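Local coordinates for protein restriction endonuclease EcoP15I, modification subunit (Escherichia coli, PDB 4ZCF) that methylates one adenine of the DNA sequence 5'-CAGCAG-3' using S-adenosyl-L-methionine, and joins the Res subunit to form a type III restriction enzyme, at residues L61-Y65 against E156-I160; L512-F516 against E540-L545; W549-S555 against C574-Y579; D563-G567 against A592-K596. One frame throughout, in Å; residues are numbered along the deposited sequence.

Contact 1. Residues L61-Y65 against E156-I160; sequences LGKSY and EAKRI
One water joins Ser-64 and Glu-156 and is gripped by three groups. It donates to Glu-156 OE2 at 2.9 Å. It accepts from the backbone N of Gly-62 at 3.2 Å. Ser-64 OG is hydrogen-bonded to the same water at 2.6 Å. Glu-156 can reach it because CG stands anti to the backbone N (chi1 -158°) and the chain stays extended beyond CG. On the way, Glu-156 CG passes Leu-61 CD1 at 3.9 Å, the two side chains running in opposite directions.

Gly-62 is the N-cap of helix 63-71. The water therefore ties the start of that helix to the flank of helix 154-164. Gly-62 has a positive phi, at which a side chain would press on the carbonyl O of Leu-61.

Beside this polar patch Ile-160 spreads its branches over three residues. Its CG1 meets Leu-61 CD1 at 3.7 Å. Its CD1 turns to Ser-64 OG. Its CG2 touches Tyr-65 CB at 3.8 Å and lies obliquely to the ring. Leu-61 sends its other methyl, CD2, to the carbonyl O of Arg-159 at 3.5 Å. Leu-61 also packs on Ser-55 of the second Mod subunit, so this contact reaches the dimer interface. The ring of Tyr-65 packs on Leu-146 of helix 143-150, and its hydroxyl is hydrogen-bonded to Asp-137.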
loop_
_atom_site.group_PDB
_atom_site.type_symbol
_atom_site.label_atom_id
_atom_site.label_comp_id
_atom_site.label_asym_id
_atom_site.label_seq_id
_atom_site.Cartn_x
_atom_site.Cartn_y
_atom_site.Cartn_z
ATOM N N LEU A 61 8.132 -10.330 -19.195
ATOM C CA LEU A 61 7.786 -11.671 -19.716
ATOM C C LEU A 61 7.773 -12.595 -18.493
ATOM O O LEU A 61 8.799 -12.713 -17.803
ATOM C CB LEU A 61 8.851 -12.139 -20.745
ATOM C CG LEU A 61 8.781 -13.600 -21.273
ATOM C CD1 LEU A 61 7.650 -13.779 -22.291
ATOM C CD2 LEU A 61 10.132 -14.048 -21.868
ATOM N N GLY A 62 6.603 -13.166 -18.192
ATOM C CA GLY A 62 6.418 -13.989 -16.998
ATOM C C GLY A 62 5.394 -13.415 -16.033
ATOM O O GLY A 62 5.050 -14.063 -15.040
ATOM N N LYS A 63 4.867 -12.202 -16.335
ATOM C CA LYS A 63 3.818 -11.553 -15.560
ATOM C C LYS A 63 2.562 -12.414 -15.579
ATOM O O LYS A 63 1.931 -12.578 -14.531
ATOM C CB LYS A 63 3.525 -10.140 -16.104
ATOM C CG LYS A 63 2.665 -9.301 -15.170
ATOM C CD LYS A 63 2.666 -7.814 -15.515
ATOM C CE LYS A 63 1.718 -7.063 -14.592
ATOM N NZ LYS A 63 1.919 -5.591 -14.636
ATOM N N SER A 64 2.201 -12.967 -16.772
ATOM C CA SER A 64 1.037 -13.853 -16.949
ATOM C C SER A 64 1.240 -15.172 -16.221
ATOM O O SER A 64 0.269 -15.721 -15.698
ATOM C CB SER A 64 0.712 -14.079 -18.429
ATOM O OG SER A 64 1.849 -14.355 -19.234
ATOM N N TYR A 65 2.507 -15.660 -16.176
ATOM C CA TYR A 65 2.963 -16.859 -15.469
ATOM C C TYR A 65 2.894 -16.644 -13.947
ATOM O O TYR A 65 2.479 -17.561 -13.230
ATOM C CB TYR A 65 4.403 -17.237 -15.899
ATOM C CG TYR A 65 4.918 -18.537 -15.306
ATOM C CD1 TYR A 65 4.566 -19.765 -15.857
ATOM C CD2 TYR A 65 5.794 -18.537 -14.225
ATOM C CE1 TYR A 65 5.038 -20.963 -15.321
ATOM C CE2 TYR A 65 6.295 -19.726 -13.696
ATOM C CZ TYR A 65 5.905 -20.940 -14.240
ATOM O OH TYR A 65 6.391 -22.121 -13.730
ATOM N N GLU A 156 4.495 -16.973 -26.543
ATOM C CA GLU A 156 4.755 -16.408 -25.224
ATOM C C GLU A 156 4.991 -17.527 -24.200
ATOM O O GLU A 156 5.935 -17.442 -23.415
ATOM C CB GLU A 156 3.638 -15.451 -24.790
ATOM C CG GLU A 156 4.104 -14.467 -23.727
ATOM C CD GLU A 156 3.090 -13.440 -23.272
ATOM O OE1 GLU A 156 2.660 -12.617 -24.113
ATOM O OE2 GLU A 156 2.724 -13.454 -22.074
ATOM N N ALA A 157 4.181 -18.604 -24.266
ATOM C CA ALA A 157 4.312 -19.791 -23.410
ATOM C C ALA A 157 5.642 -20.541 -23.652
ATOM O O ALA A 157 6.156 -21.187 -22.730
ATOM C CB ALA A 157 3.134 -20.717 -23.629
ATOM N N LYS A 158 6.194 -20.436 -24.891
ATOM C CA LYS A 158 7.488 -20.987 -25.304
ATOM C C LYS A 158 8.605 -20.101 -24.727
ATOM O O LYS A 158 9.613 -20.613 -24.237
ATOM C CB LYS A 158 7.613 -20.977 -26.840
ATOM C CG LYS A 158 7.016 -22.174 -27.570
ATOM C CD LYS A 158 7.016 -21.926 -29.090
ATOM C CE LYS A 158 6.676 -23.148 -29.909
ATOM N NZ LYS A 158 5.269 -23.587 -29.718
ATOM N N ARG A 159 8.417 -18.764 -24.811
ATOM C CA ARG A 159 9.351 -17.735 -24.351
ATOM C C ARG A 159 9.489 -17.697 -22.842
ATOM O O ARG A 159 10.596 -17.452 -22.346
ATOM C CB ARG A 159 8.991 -16.355 -24.924
ATOM C CG ARG A 159 9.424 -16.183 -26.382
ATOM C CD ARG A 159 9.129 -14.804 -26.940
ATOM N NE ARG A 159 9.179 -14.779 -28.405
ATOM C CZ ARG A 159 10.281 -14.576 -29.130
ATOM N NH1 ARG A 159 11.453 -14.382 -28.532
ATOM N NH2 ARG A 159 10.220 -14.572 -30.456
ATOM N N ILE A 160 8.383 -17.944 -22.114
ATOM C CA ILE A 160 8.397 -17.971 -20.655
ATOM C C ILE A 160 9.185 -19.207 -20.242
ATOM O O ILE A 160 10.272 -19.056 -19.686
ATOM C CB ILE A 160 6.975 -17.916 -20.006
ATOM C CG1 ILE A 160 6.293 -16.553 -20.233
ATOM C CG2 ILE A 160 7.030 -18.268 -18.499
ATOM C CD1 ILE A 160 4.739 -16.565 -20.093
HETATM O O HOH W 1 3.759 -12.608 -19.460
#

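Contact 2. Residues L512-F516 against E540-L545; sequences LMPDF and EQYDTL
Strand 508-514 belongs to the large mixed sheet of the methyltransferase fold. Met-513 of this strand and Phe-516 in the loop that follows pack on helix 539-552. Gln-541 lies across one face of the Phe-516 ring. Its CB makes a CH-pi contact, 3.8 Å from the ring centroid and 21° off the ring normal. Further along the same side chain the amide stacks on the ring, the two planes only 7° apart, with CD 4.0 Å from Phe-516 CG. Gln-541 OE1 accepts a hydrogen bond from the backbone N of Thr-538, which is consistent with the amide being held flat on the ring. Leu-545 CD2 meets Phe-516 CZ at 3.6 Å, and Thr-544 CB lies at the ring edge.

With an alanine at Phe-516, the amide of Gln-541 would probably lose its stacking surface and a gap would open beside Leu-545.

Met-513 packs beside it, on Glu-540 and Thr-544. Its CG touches Thr-544 CG2 at 3.8 Å. The chain then bends at chi2 and chi3, and CE comes 3.7 Å from Glu-540 OE1. Thr-544 turns its methyl to Met-513 and its OG1 back to the helix, donating to Glu-540 O at 3.1 Å from above the carbonyl plane. Met-513 and Thr-544 also share Ala-79 of strand 76-80. This is a helix of the C-terminal region packed against the border of a Rossmann-like methyltransferase sheet.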
loop_
_atom_site.group_PDB
_atom_site.type_symbol
_atom_site.label_atom_id
_atom_site.label_comp_id
_atom_site.label_asym_id
_atom_site.label_seq_id
_atom_site.Cartn_x
_atom_site.Cartn_y
_atom_site.Cartn_z
ATOM N N LEU A 512 5.055 -29.163 5.055
ATOM C CA LEU A 512 4.251 -29.570 3.907
ATOM C C LEU A 512 4.415 -31.082 3.684
ATOM O O LEU A 512 5.533 -31.608 3.798
ATOM C CB LEU A 512 4.649 -28.812 2.628
ATOM C CG LEU A 512 4.292 -27.351 2.505
ATOM C CD1 LEU A 512 4.840 -26.807 1.224
ATOM C CD2 LEU A 512 2.785 -27.119 2.607
ATOM N N MET A 513 3.303 -31.769 3.350
ATOM C CA MET A 513 3.298 -33.233 3.097
ATOM C C MET A 513 2.777 -33.523 1.710
ATOM O O MET A 513 1.868 -32.807 1.267
ATOM C CB MET A 513 2.392 -33.984 4.103
ATOM C CG MET A 513 2.781 -33.795 5.542
ATOM S SD MET A 513 4.356 -34.556 6.007
ATOM C CE MET A 513 3.842 -36.236 6.276
ATOM N N PRO A 514 3.268 -34.615 1.048
ATOM C CA PRO A 514 2.714 -34.992 -0.275
ATOM C C PRO A 514 1.237 -35.341 -0.146
ATOM O O PRO A 514 0.866 -35.880 0.897
ATOM C CB PRO A 514 3.551 -36.211 -0.687
ATOM C CG PRO A 514 4.189 -36.709 0.546
ATOM C CD PRO A 514 4.358 -35.535 1.456
ATOM N N ASP A 515 0.384 -34.952 -1.125
ATOM C CA ASP A 515 -1.068 -35.215 -1.040
ATOM C C ASP A 515 -1.419 -36.672 -1.381
ATOM O O ASP A 515 -1.830 -36.949 -2.508
ATOM C CB ASP A 515 -1.871 -34.211 -1.903
ATOM C CG ASP A 515 -3.397 -34.337 -1.876
ATOM O OD1 ASP A 515 -3.920 -35.226 -1.154
ATOM O OD2 ASP A 515 -4.063 -33.550 -2.569
ATOM N N PHE A 516 -1.302 -37.584 -0.391
ATOM C CA PHE A 516 -1.556 -39.031 -0.529
ATOM C C PHE A 516 -2.972 -39.416 -1.027
ATOM O O PHE A 516 -3.132 -40.489 -1.603
ATOM C CB PHE A 516 -1.200 -39.793 0.772
ATOM C CG PHE A 516 -2.117 -39.474 1.927
ATOM C CD1 PHE A 516 -3.339 -40.123 2.068
ATOM C CD2 PHE A 516 -1.778 -38.499 2.854
ATOM C CE1 PHE A 516 -4.216 -39.785 3.099
ATOM C CE2 PHE A 516 -2.655 -38.165 3.890
ATOM C CZ PHE A 516 -3.870 -38.809 4.002
ATOM N N GLU A 540 -0.061 -41.994 10.625
ATOM C CA GLU A 540 0.549 -40.722 10.229
ATOM C C GLU A 540 -0.396 -39.989 9.260
ATOM O O GLU A 540 -0.695 -38.824 9.494
ATOM C CB GLU A 540 1.960 -40.910 9.626
ATOM C CG GLU A 540 2.582 -39.623 9.083
ATOM C CD GLU A 540 4.091 -39.615 8.911
ATOM O OE1 GLU A 540 4.567 -39.565 7.751
ATOM O OE2 GLU A 540 4.795 -39.622 9.947
ATOM N N GLN A 541 -0.897 -40.684 8.208
ATOM C CA GLN A 541 -1.813 -40.101 7.216
ATOM C C GLN A 541 -3.055 -39.498 7.880
ATOM O O GLN A 541 -3.382 -38.344 7.615
ATOM C CB GLN A 541 -2.151 -41.110 6.117
ATOM C CG GLN A 541 -0.940 -41.457 5.225
ATOM C CD GLN A 541 -1.152 -42.603 4.250
ATOM O OE1 GLN A 541 -2.116 -43.363 4.317
ATOM N NE2 GLN A 541 -0.234 -42.763 3.309
ATOM N N TYR A 542 -3.665 -40.243 8.822
ATOM C CA TYR A 542 -4.836 -39.868 9.632
ATOM C C TYR A 542 -4.598 -38.505 10.333
ATOM O O TYR A 542 -5.511 -37.668 10.395
ATOM C CB TYR A 542 -5.050 -40.968 10.690
ATOM C CG TYR A 542 -6.155 -40.720 11.698
ATOM C CD1 TYR A 542 -5.996 -39.788 12.724
ATOM C CD2 TYR A 542 -7.308 -41.501 11.701
ATOM C CE1 TYR A 542 -7.010 -39.551 13.649
ATOM C CE2 TYR A 542 -8.316 -41.296 12.642
ATOM C CZ TYR A 542 -8.161 -40.320 13.618
ATOM O OH TYR A 542 -9.156 -40.104 14.546
ATOM N N ASP A 543 -3.389 -38.323 10.917
ATOM C CA ASP A 543 -2.981 -37.108 11.617
ATOM C C ASP A 543 -2.756 -35.948 10.652
ATOM O O ASP A 543 -3.133 -34.826 10.974
ATOM C CB ASP A 543 -1.752 -37.369 12.491
ATOM C CG ASP A 543 -2.039 -38.145 13.770
ATOM O OD1 ASP A 543 -3.191 -38.053 14.284
ATOM O OD2 ASP A 543 -1.098 -38.801 14.292
ATOM N N THR A 544 -2.185 -36.221 9.452
ATOM C CA THR A 544 -2.002 -35.250 8.371
ATOM C C THR A 544 -3.365 -34.670 7.918
ATOM O O THR A 544 -3.474 -33.459 7.750
ATOM C CB THR A 544 -1.171 -35.841 7.226
ATOM O OG1 THR A 544 0.047 -36.373 7.762
ATOM C CG2 THR A 544 -0.840 -34.803 6.140
ATOM N N LEU A 545 -4.401 -35.518 7.790
ATOM C CA LEU A 545 -5.761 -35.121 7.402
ATOM C C LEU A 545 -6.414 -34.209 8.404
ATOM O O LEU A 545 -6.940 -33.182 8.013
ATOM C CB LEU A 545 -6.669 -36.341 7.202
ATOM C CG LEU A 545 -6.459 -37.215 5.983
ATOM C CD1 LEU A 545 -7.599 -38.214 5.884
ATOM C CD2 LEU A 545 -6.397 -36.395 4.698
#

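Contact 3. Residues W549-S555 against C574-Y579; sequences WCLYDGS and CDGRLY
Cys-550 SG sits beside the Tyr-579 ring in a sulfur-aromatic contact. It is 4.2 Å from the centroid and 33° off the ring normal, an oblique approach. The same sulfur touches Cys-574 CB at 3.7 Å. On another side of the tyrosine, Trp-549 CE3 meets Tyr-579 CD2 at 3.8 Å, edge to edge. Cys-574 SG in turn lies 3.7 Å from Ser-555 CB.

Helix 539-552 ends here in a Schellman motif, with Gly-554 at positive phi. Opposite it, Cys-574 to Arg-577 form a type I' turn, the tip of the hairpin between strands 569-574 and 577-580. Cys-550 O, near the helix end, accepts from both Ser-555 N and Ser-555 OG, the hydroxyl at 2.9 Å.

Further out, Tyr-579 OH donates to Asp-553 OD2 at 2.6 Å. The hydroxyl comes in on the anti side, 32° out of the carboxylate plane. Salt bridges bring Lys-607 to OD1 and Arg-643 to OD2, so Asp-553 also links strands 607-611 and 639-643. If a phenylalanine replaced Tyr-579, Asp-553 OD2 would probably be left without its hydroxyl donor from the strand. Beyond this, Arg-577 NH2 makes a salt bridge to Asp-575 OD2 at 3.2 Å, with only a weak hydrogen bond. Its NH1 makes another to Glu-134 of the Res chain.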
loop_
_atom_site.group_PDB
_atom_site.type_symbol
_atom_site.label_atom_id
_atom_site.label_comp_id
_atom_site.label_asym_id
_atom_site.label_seq_id
_atom_site.Cartn_x
_atom_site.Cartn_y
_atom_site.Cartn_z
ATOM N N TRP A 549 -7.418 -30.505 7.545
ATOM C CA TRP A 549 -8.843 -30.234 7.631
ATOM C C TRP A 549 -9.153 -29.119 8.593
ATOM O O TRP A 549 -9.967 -28.278 8.260
ATOM C CB TRP A 549 -9.632 -31.497 8.013
ATOM C CG TRP A 549 -9.786 -32.514 6.920
ATOM C CD1 TRP A 549 -9.110 -32.573 5.733
ATOM C CD2 TRP A 549 -10.641 -33.659 6.952
ATOM N NE1 TRP A 549 -9.499 -33.682 5.021
ATOM C CE2 TRP A 549 -10.414 -34.387 5.761
ATOM C CE3 TRP A 549 -11.598 -34.138 7.871
ATOM C CZ2 TRP A 549 -11.120 -35.565 5.459
ATOM C CZ3 TRP A 549 -12.279 -35.310 7.581
ATOM C CH2 TRP A 549 -12.055 -35.999 6.381
ATOM N N CYS A 550 -8.513 -29.096 9.780
ATOM C CA CYS A 550 -8.722 -28.040 10.778
ATOM C C CYS A 550 -8.302 -26.651 10.247
ATOM O O CYS A 550 -8.951 -25.663 10.570
ATOM C CB CYS A 550 -7.998 -28.379 12.077
ATOM S SG CYS A 550 -8.879 -29.550 13.145
ATOM N N LEU A 551 -7.220 -26.586 9.448
ATOM C CA LEU A 551 -6.670 -25.349 8.877
ATOM C C LEU A 551 -7.565 -24.879 7.737
ATOM O O LEU A 551 -8.055 -23.742 7.767
ATOM C CB LEU A 551 -5.204 -25.562 8.403
ATOM C CG LEU A 551 -4.403 -24.327 7.907
ATOM C CD1 LEU A 551 -4.336 -23.215 8.941
ATOM C CD2 LEU A 551 -3.040 -24.736 7.362
ATOM N N TYR A 552 -7.840 -25.798 6.786
ATOM C CA TYR A 552 -8.742 -25.595 5.657
ATOM C C TYR A 552 -10.099 -25.059 6.144
ATOM O O TYR A 552 -10.646 -24.153 5.533
ATOM C CB TYR A 552 -8.916 -26.911 4.856
ATOM C CG TYR A 552 -9.941 -26.791 3.747
ATOM C CD1 TYR A 552 -9.593 -26.272 2.503
ATOM C CD2 TYR A 552 -11.281 -27.105 3.971
ATOM C CE1 TYR A 552 -10.547 -26.084 1.504
ATOM C CE2 TYR A 552 -12.244 -26.904 2.989
ATOM C CZ TYR A 552 -11.867 -26.421 1.745
ATOM O OH TYR A 552 -12.799 -26.259 0.751
ATOM N N ASP A 553 -10.615 -25.603 7.260
ATOM C CA ASP A 553 -11.882 -25.225 7.884
ATOM C C ASP A 553 -11.868 -23.850 8.545
ATOM O O ASP A 553 -12.910 -23.410 9.023
ATOM C CB ASP A 553 -12.401 -26.329 8.845
ATOM C CG ASP A 553 -13.076 -27.513 8.152
ATOM O OD1 ASP A 553 -13.902 -27.279 7.245
ATOM O OD2 ASP A 553 -12.834 -28.660 8.568
ATOM N N GLY A 554 -10.700 -23.198 8.578
ATOM C CA GLY A 554 -10.542 -21.844 9.099
ATOM C C GLY A 554 -9.994 -21.669 10.494
ATOM O O GLY A 554 -9.989 -20.545 11.009
ATOM N N SER A 555 -9.543 -22.759 11.130
ATOM C CA SER A 555 -9.002 -22.687 12.496
ATOM C C SER A 555 -7.493 -22.398 12.473
ATOM O O SER A 555 -6.760 -23.047 11.724
ATOM C CB SER A 555 -9.302 -23.966 13.288
ATOM O OG SER A 555 -10.486 -24.631 12.868
ATOM N N CYS A 574 -12.514 -28.966 17.419
ATOM C CA CYS A 574 -11.681 -27.797 17.117
ATOM C C CYS A 574 -12.484 -26.647 16.559
ATOM O O CYS A 574 -12.904 -26.712 15.403
ATOM C CB CYS A 574 -10.518 -28.143 16.192
ATOM S SG CYS A 574 -9.479 -26.719 15.751
ATOM N N ASP A 575 -12.620 -25.564 17.349
ATOM C CA ASP A 575 -13.328 -24.339 16.980
ATOM C C ASP A 575 -14.754 -24.631 16.481
ATOM O O ASP A 575 -15.075 -24.365 15.318
ATOM C CB ASP A 575 -12.493 -23.488 15.981
ATOM C CG ASP A 575 -12.859 -22.010 15.853
ATOM O OD1 ASP A 575 -13.495 -21.465 16.791
ATOM O OD2 ASP A 575 -12.456 -21.382 14.843
ATOM N N GLY A 576 -15.572 -25.216 17.362
ATOM C CA GLY A 576 -16.967 -25.553 17.088
ATOM C C GLY A 576 -17.231 -26.703 16.130
ATOM O O GLY A 576 -18.375 -27.145 16.025
ATOM N N ARG A 577 -16.205 -27.186 15.397
ATOM C CA ARG A 577 -16.394 -28.301 14.472
ATOM C C ARG A 577 -15.882 -29.641 15.012
ATOM O O ARG A 577 -14.810 -29.689 15.624
ATOM C CB ARG A 577 -15.945 -27.990 13.019
ATOM C CG ARG A 577 -14.800 -27.006 12.846
ATOM C CD ARG A 577 -15.168 -25.800 11.998
ATOM N NE ARG A 577 -14.027 -24.889 11.840
ATOM C CZ ARG A 577 -13.975 -23.632 12.281
ATOM N NH1 ARG A 577 -15.013 -23.097 12.916
ATOM N NH2 ARG A 577 -12.888 -22.898 12.084
ATOM N N LEU A 578 -16.680 -30.721 14.828
ATOM C CA LEU A 578 -16.351 -32.075 15.301
ATOM C C LEU A 578 -15.956 -33.009 14.162
ATOM O O LEU A 578 -16.704 -33.170 13.210
ATOM C CB LEU A 578 -17.499 -32.660 16.137
ATOM C CG LEU A 578 -17.332 -34.094 16.652
ATOM C CD1 LEU A 578 -16.527 -34.143 17.959
ATOM C CD2 LEU A 578 -18.683 -34.749 16.847
ATOM N N TYR A 579 -14.787 -33.647 14.282
ATOM C CA TYR A 579 -14.243 -34.541 13.257
ATOM C C TYR A 579 -14.390 -36.026 13.561
ATOM O O TYR A 579 -13.977 -36.497 14.620
ATOM C CB TYR A 579 -12.775 -34.181 12.947
ATOM C CG TYR A 579 -12.620 -32.758 12.468
ATOM C CD1 TYR A 579 -12.597 -31.693 13.372
ATOM C CD2 TYR A 579 -12.556 -32.463 11.110
ATOM C CE1 TYR A 579 -12.489 -30.374 12.932
ATOM C CE2 TYR A 579 -12.456 -31.149 10.660
ATOM C CZ TYR A 579 -12.429 -30.109 11.575
ATOM O OH TYR A 579 -12.338 -28.818 11.135
#

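Contact 4. Residues D563-G567 against A592-K596; sequences DVDLG and ALLQK
Strand 563-566 and helix 592-596 approach to 8.5 Å between axes, their directions 118° apart, and the backbones come nearest where the CA atoms of Leu-566 and Ala-592 are 5.3 Å apart. The small side chain of Ala-592 suits this close point. Ala-592 CB points at the strand end, 3.5 Å from Gly-567 N and 3.9 Å from Leu-566 C. Gly-567 follows with a positive phi, as the chain turns toward strand 569-574.

Leu-566 reaches the next helix residue with one branch. The side chain turns its end to the helix, and CD2 comes to Leu-593 CA at 3.8 Å. It thus lies against the helix backbone more than against the end of the Leu-593 side chain.

One turn further on, Lys-596 stretches over the strand. Its CG is anti to the backbone N (chi1 -154°), and the chain stays extended until it bends at chi4. The tip then lies over Val-564, with NZ 3.9 Å from Val-564 CG1. NZ is 3.6 Å from Asp-565 O, and no hydrogen bond joins the segments. The carboxylate of Asp-565 is further off, OD2 lying 6.3 Å from NZ, so any attraction is probably long-range.

Phe-603 packs on Val-564, Leu-593 and Lys-596. Leu-594, elsewhere on the helix, packs on Val-680 of the Res chain. Helix 587-598 connects the neighbouring parallel strands 577-580 and 607-611. Here it also covers the outermost strand of that sheet, as the helix of a beta-alpha-beta crossover.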
loop_
_atom_site.group_PDB
_atom_site.type_symbol
_atom_site.label_atom_id
_atom_site.label_comp_id
_atom_site.label_asym_id
_atom_site.label_seq_id
_atom_site.Cartn_x
_atom_site.Cartn_y
_atom_site.Cartn_z
ATOM N N ASP A 563 -9.276 -34.259 22.128
ATOM C CA ASP A 563 -9.719 -35.630 21.894
ATOM C C ASP A 563 -11.031 -35.855 22.639
ATOM O O ASP A 563 -11.129 -35.583 23.838
ATOM C CB ASP A 563 -8.644 -36.649 22.303
ATOM C CG ASP A 563 -7.331 -36.481 21.555
ATOM O OD1 ASP A 563 -7.226 -36.981 20.409
ATOM O OD2 ASP A 563 -6.407 -35.856 22.116
ATOM N N VAL A 564 -12.054 -36.292 21.898
ATOM C CA VAL A 564 -13.397 -36.552 22.406
ATOM C C VAL A 564 -13.714 -38.059 22.331
ATOM O O VAL A 564 -13.364 -38.719 21.346
ATOM C CB VAL A 564 -14.422 -35.659 21.659
ATOM C CG1 VAL A 564 -15.863 -36.094 21.923
ATOM C CG2 VAL A 564 -14.229 -34.186 22.031
ATOM N N ASP A 565 -14.345 -38.604 23.404
ATOM C CA ASP A 565 -14.735 -40.020 23.492
ATOM C C ASP A 565 -16.242 -40.140 23.327
ATOM O O ASP A 565 -16.991 -39.601 24.142
ATOM C CB ASP A 565 -14.262 -40.656 24.822
ATOM C CG ASP A 565 -14.450 -42.160 24.868
ATOM O OD1 ASP A 565 -13.665 -42.876 24.209
ATOM O OD2 ASP A 565 -15.403 -42.618 25.531
ATOM N N LEU A 566 -16.686 -40.802 22.244
ATOM C CA LEU A 566 -18.118 -40.999 21.948
ATOM C C LEU A 566 -18.426 -42.497 21.972
ATOM O O LEU A 566 -18.277 -43.173 20.954
ATOM C CB LEU A 566 -18.516 -40.354 20.595
ATOM C CG LEU A 566 -18.174 -38.871 20.393
ATOM C CD1 LEU A 566 -18.407 -38.460 18.963
ATOM C CD2 LEU A 566 -18.969 -37.981 21.340
ATOM N N GLY A 567 -18.745 -43.010 23.165
ATOM C CA GLY A 567 -19.006 -44.428 23.405
ATOM C C GLY A 567 -17.924 -45.344 22.863
ATOM O O GLY A 567 -18.219 -46.276 22.107
ATOM N N ALA A 592 -24.112 -41.271 22.445
ATOM C CA ALA A 592 -23.178 -40.632 23.370
ATOM C C ALA A 592 -22.912 -39.186 22.929
ATOM O O ALA A 592 -22.789 -38.306 23.781
ATOM C CB ALA A 592 -21.882 -41.423 23.451
ATOM N N LEU A 593 -22.870 -38.947 21.593
ATOM C CA LEU A 593 -22.707 -37.633 20.969
ATOM C C LEU A 593 -23.871 -36.722 21.377
ATOM O O LEU A 593 -23.620 -35.620 21.856
ATOM C CB LEU A 593 -22.607 -37.796 19.437
ATOM C CG LEU A 593 -22.652 -36.579 18.498
ATOM C CD1 LEU A 593 -21.788 -35.408 18.996
ATOM C CD2 LEU A 593 -22.150 -36.973 17.125
ATOM N N LEU A 594 -25.126 -37.211 21.247
ATOM C CA LEU A 594 -26.344 -36.484 21.624
ATOM C C LEU A 594 -26.411 -36.280 23.145
ATOM O O LEU A 594 -26.867 -35.234 23.603
ATOM C CB LEU A 594 -27.611 -37.190 21.095
ATOM C CG LEU A 594 -27.664 -37.517 19.577
ATOM C CD1 LEU A 594 -28.673 -38.592 19.294
ATOM C CD2 LEU A 594 -27.952 -36.284 18.722
ATOM N N GLN A 595 -25.902 -37.254 23.918
ATOM C CA GLN A 595 -25.815 -37.185 25.380
ATOM C C GLN A 595 -24.808 -36.096 25.810
ATOM O O GLN A 595 -25.137 -35.283 26.674
ATOM C CB GLN A 595 -25.398 -38.540 25.941
ATOM N N LYS A 596 -23.603 -36.063 25.178
ATOM C CA LYS A 596 -22.535 -35.087 25.436
ATOM C C LYS A 596 -22.979 -33.665 25.096
ATOM O O LYS A 596 -22.526 -32.722 25.752
ATOM C CB LYS A 596 -21.231 -35.464 24.706
ATOM C CG LYS A 596 -19.977 -34.915 25.394
ATOM C CD LYS A 596 -18.688 -35.528 24.851
ATOM C CE LYS A 596 -17.520 -35.315 25.787
ATOM N NZ LYS A 596 -16.530 -36.431 25.707
#

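Contact 3 is the buried one of the four; the others are partly buried. Contacts 2 and 3 use the two ends of helix 539-552, which meets the methyltransferase sheet in one and the C-terminal sheet in the other. Contacts 3 and 4 reach that same C-terminal sheet and touch through Leu-578, which packs on Leu-593 and Leu-566. Contact 1 stands apart, about 33 Å from contact 2 centre to centre, near the second Mod subunit. Contacts 3 and 4 instead have Res-chain neighbours. Chemistry follows place: a water bridge in contact 1, ring stacking in contact 2, a sulfur-aromatic contact and a hydrogen bond in contact 3, with ion pairs round it, mostly apolar packing in contact 4.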